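Local coordinates for nitrophorin Cim l NP (Cimex lectularius, PDB 2IMQ), which carries nitric oxide on a heme group in bed bug saliva and delivers it to the victim during feeding, causing vasodilation, at residues 41-46 and 167-172. Residues are numbered along the deposited sequence; the frame is centred on the assembly and turned at random.
Sequences AVAVQG and FWIGDL. With HEM (protoporphyrin IX containing Fe), chain B.
Residues 41-45 of strand 39-46 and the chain at 169-171 run the same way, about 15° apart, and the CA atoms of Ala43 and Gly170, 6.1 Å apart, are the nearest across the pair. No hydrogen bond joins the two directly. The side chain of Ile169 reaches across to the alanines. Its CG1 branch sits between the backbone N and the carbonyl carbon, chi1 55°, then extends toward the alanines. CG1 of Ile169 lies 3.7 Å from CB of Ala43. The terminal CD1 of Ile169 also touches Ala43 and reaches CB of Ala41 at 4.0 Å. Both alanine CB atoms point toward the 167-172 segment, and these contacts are apolar.

This is part of the interface between the two sheets of the DNase I-like beta-sandwich. Strand 39-46 belongs to the six-stranded sheet and strand 165-169 to the five-stranded one. The other face of strand 39-46 looks to the heme, where CG1 of Val44 packs 3.6 Å from the methyl CMB of HEM.

Past the corner at Gly170 the contact turns polar. Gln45 is extended, with CG anti to the backbone N (chi1 171°), which carries its amide across to Asp171. There OE1 of Gln45 meets CB of Asp171 at 3.6 Å. A water bridges the same pair. It lies 2.8 Å from OE1 of Gln45, to which it probably donates, and accepts from the backbone N of Asp171 at 3.0 Å. The Asp171 carboxylate has other partners: OD2 bonds Asn15 of the heme-side sheet, while OD1 accepts a hydrogen bond from the backbone N of Asn173 and forms a salt bridge with Arg175.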
loop_
_atom_site.group_PDB
_atom_site.type_symbol
_atom_site.label_atom_id
_atom_site.label_comp_id
_atom_site.label_asym_id
_atom_site.label_seq_id
_atom_site.Cartn_x
_atom_site.Cartn_y
_atom_site.Cartn_z
ATOM N N ALA A 41 -4.689 -2.577 6.828
ATOM C CA ALA A 41 -3.474 -3.129 6.272
ATOM C C ALA A 41 -2.410 -2.025 6.216
ATOM O O ALA A 41 -2.737 -0.890 5.842
ATOM C CB ALA A 41 -3.704 -3.690 4.919
ATOM N N VAL A 42 -1.208 -2.377 6.615
ATOM C CA VAL A 42 -0.052 -1.483 6.642
ATOM C C VAL A 42 1.092 -2.049 5.828
ATOM O O VAL A 42 1.551 -3.147 6.116
ATOM C CB VAL A 42 0.445 -1.295 8.109
ATOM C CG1 VAL A 42 1.617 -0.315 8.157
ATOM C CG2 VAL A 42 -0.751 -0.823 9.006
ATOM N N ALA A 43 1.560 -1.324 4.833
ATOM C CA ALA A 43 2.642 -1.797 3.987
ATOM C C ALA A 43 3.757 -0.751 4.052
ATOM O O ALA A 43 3.535 0.466 3.934
ATOM C CB ALA A 43 2.210 -1.986 2.536
ATOM N N VAL A 44 4.960 -1.231 4.186
ATOM C CA VAL A 44 6.136 -0.373 4.134
ATOM C C VAL A 44 7.168 -0.934 3.178
ATOM O O VAL A 44 7.224 -2.139 2.922
ATOM C CB VAL A 44 6.801 -0.154 5.486
ATOM C CG1 VAL A 44 5.972 0.663 6.315
ATOM C CG2 VAL A 44 7.123 -1.440 6.171
ATOM N N GLN A 45 7.952 -0.018 2.605
ATOM C CA GLN A 45 9.074 -0.345 1.804
ATOM C C GLN A 45 10.234 0.385 2.378
ATOM O O GLN A 45 10.154 1.556 2.743
ATOM C CB GLN A 45 8.849 0.105 0.358
ATOM C CG GLN A 45 10.109 -0.021 -0.483
ATOM C CD GLN A 45 9.921 0.214 -1.926
ATOM O OE1 GLN A 45 8.838 -0.003 -2.492
ATOM N NE2 GLN A 45 11.022 0.587 -2.552
ATOM N N GLY A 46 11.374 -0.302 2.392
ATOM C CA GLY A 46 12.555 0.296 2.942
ATOM C C GLY A 46 13.748 -0.638 2.916
ATOM O O GLY A 46 13.937 -1.440 1.988
ATOM N N PHE A 167 -6.678 -5.726 -2.648
ATOM C CA PHE A 167 -5.967 -4.432 -2.489
ATOM C C PHE A 167 -4.489 -4.630 -2.740
ATOM O O PHE A 167 -3.916 -5.619 -2.315
ATOM C CB PHE A 167 -6.211 -3.908 -1.064
ATOM C CG PHE A 167 -7.688 -3.732 -0.773
ATOM C CD1 PHE A 167 -8.433 -4.752 -0.193
ATOM C CD2 PHE A 167 -8.348 -2.573 -1.144
ATOM C CE1 PHE A 167 -9.803 -4.580 0.005
ATOM C CE2 PHE A 167 -9.714 -2.412 -0.954
ATOM C CZ PHE A 167 -10.431 -3.442 -0.379
ATOM N N TRP A 168 -3.873 -3.677 -3.408
ATOM C CA TRP A 168 -2.462 -3.730 -3.676
ATOM C C TRP A 168 -1.968 -2.355 -3.268
ATOM O O TRP A 168 -2.397 -1.327 -3.800
ATOM C CB TRP A 168 -2.219 -3.944 -5.165
ATOM C CG TRP A 168 -0.828 -4.337 -5.568
ATOM C CD1 TRP A 168 0.344 -3.854 -5.132
ATOM C CD2 TRP A 168 -0.511 -5.363 -6.478
ATOM N NE1 TRP A 168 1.398 -4.493 -5.739
ATOM C CE2 TRP A 168 0.887 -5.433 -6.583
ATOM C CE3 TRP A 168 -1.287 -6.232 -7.275
ATOM C CZ2 TRP A 168 1.509 -6.331 -7.392
ATOM C CZ3 TRP A 168 -0.632 -7.127 -8.089
ATOM C CH2 TRP A 168 0.733 -7.167 -8.128
ATOM N N ILE A 169 -1.065 -2.353 -2.307
ATOM C CA ILE A 169 -0.609 -1.121 -1.630
ATOM C C ILE A 169 0.898 -1.100 -1.523
ATOM O O ILE A 169 1.520 -2.106 -1.199
ATOM C CB ILE A 169 -1.242 -0.975 -0.231
ATOM C CG1 ILE A 169 -0.995 -2.207 0.645
ATOM C CG2 ILE A 169 -2.733 -0.686 -0.391
ATOM C CD1 ILE A 169 -1.497 -1.967 2.107
ATOM N N GLY A 170 1.474 0.057 -1.813
ATOM C CA GLY A 170 2.903 0.231 -1.727
ATOM C C GLY A 170 3.349 1.147 -2.838
ATOM O O GLY A 170 2.552 1.704 -3.603
ATOM N N ASP A 171 4.654 1.291 -2.899
ATOM C CA ASP A 171 5.297 2.045 -3.955
ATOM C C ASP A 171 5.475 1.090 -5.130
ATOM O O ASP A 171 6.280 0.133 -5.052
ATOM C CB ASP A 171 6.612 2.633 -3.493
ATOM C CG ASP A 171 7.367 3.364 -4.567
ATOM O OD1 ASP A 171 6.889 3.367 -5.736
ATOM O OD2 ASP A 171 8.425 3.937 -4.219
ATOM N N LEU A 172 4.696 1.293 -6.179
ATOM C CA LEU A 172 4.674 0.435 -7.352
ATOM C C LEU A 172 5.841 0.643 -8.329
ATOM O O LEU A 172 5.902 -0.009 -9.343
ATOM C CB LEU A 172 3.380 0.617 -8.102
ATOM C CG LEU A 172 2.061 0.462 -7.306
ATOM C CD1 LEU A 172 0.874 0.740 -8.191
ATOM C CD2 LEU A 172 1.915 -0.881 -6.646
HETATM C CHA HEM B . 6.862 -5.135 12.711
HETATM C CHB HEM B . 5.295 -0.980 10.766
HETATM C CHC HEM B . 9.853 0.460 10.196
HETATM C CHD HEM B . 11.468 -3.728 11.806
HETATM C C1A HEM B . 6.026 -4.147 12.277
HETATM C C2A HEM B . 4.584 -4.152 12.333
HETATM C C3A HEM B . 4.171 -2.997 11.753
HETATM C C4A HEM B . 5.323 -2.239 11.358
HETATM C CMA HEM B . 2.730 -2.542 11.608
HETATM C CAA HEM B . 3.666 -5.241 12.934
HETATM C CBA HEM B . 3.384 -4.723 14.370
HETATM C CGA HEM B . 2.549 -5.715 15.165
HETATM O O1A HEM B . 3.109 -6.695 15.655
HETATM O O2A HEM B . 1.330 -5.491 15.367
HETATM C C1B HEM B . 6.395 -0.239 10.466
HETATM C C2B HEM B . 6.370 1.092 9.911
HETATM C C3B HEM B . 7.621 1.508 9.752
HETATM C C4B HEM B . 8.484 0.452 10.217
HETATM C CMB HEM B . 5.042 1.706 9.640
HETATM C CAB HEM B . 8.137 2.822 9.187
HETATM C CBB HEM B . 7.360 3.913 9.150
HETATM C C1C HEM B . 10.734 -0.499 10.607
HETATM C C2C HEM B . 12.172 -0.461 10.515
HETATM C C3C HEM B . 12.604 -1.609 11.030
HETATM C C4C HEM B . 11.480 -2.442 11.321
HETATM C CMC HEM B . 13.037 0.740 10.122
HETATM C CAC HEM B . 14.056 -2.035 11.196
HETATM C CBC HEM B . 14.887 -2.135 10.160
HETATM C C1D HEM B . 10.371 -4.491 12.142
HETATM C C2D HEM B . 10.455 -5.866 12.572
HETATM C C3D HEM B . 9.054 -6.286 12.880
HETATM C C4D HEM B . 8.221 -5.150 12.584
HETATM C CMD HEM B . 11.721 -6.707 12.734
HETATM C CAD HEM B . 8.675 -7.695 13.368
HETATM C CBD HEM B . 9.215 -7.806 14.785
HETATM C CGD HEM B . 8.618 -8.990 15.480
HETATM O O1D HEM B . 8.996 -9.202 16.678
HETATM O O2D HEM B . 7.789 -9.691 14.830
HETATM N NA HEM B . 6.466 -2.963 11.695
HETATM N NB HEM B . 7.701 -0.614 10.620
HETATM N NC HEM B . 10.352 -1.723 11.068
HETATM N ND HEM B . 9.032 -4.119 12.142
HETATM FE FE HEM B . 8.403 -2.302 11.516
HETATM O O HOH W 1 6.270 -0.909 -1.777
#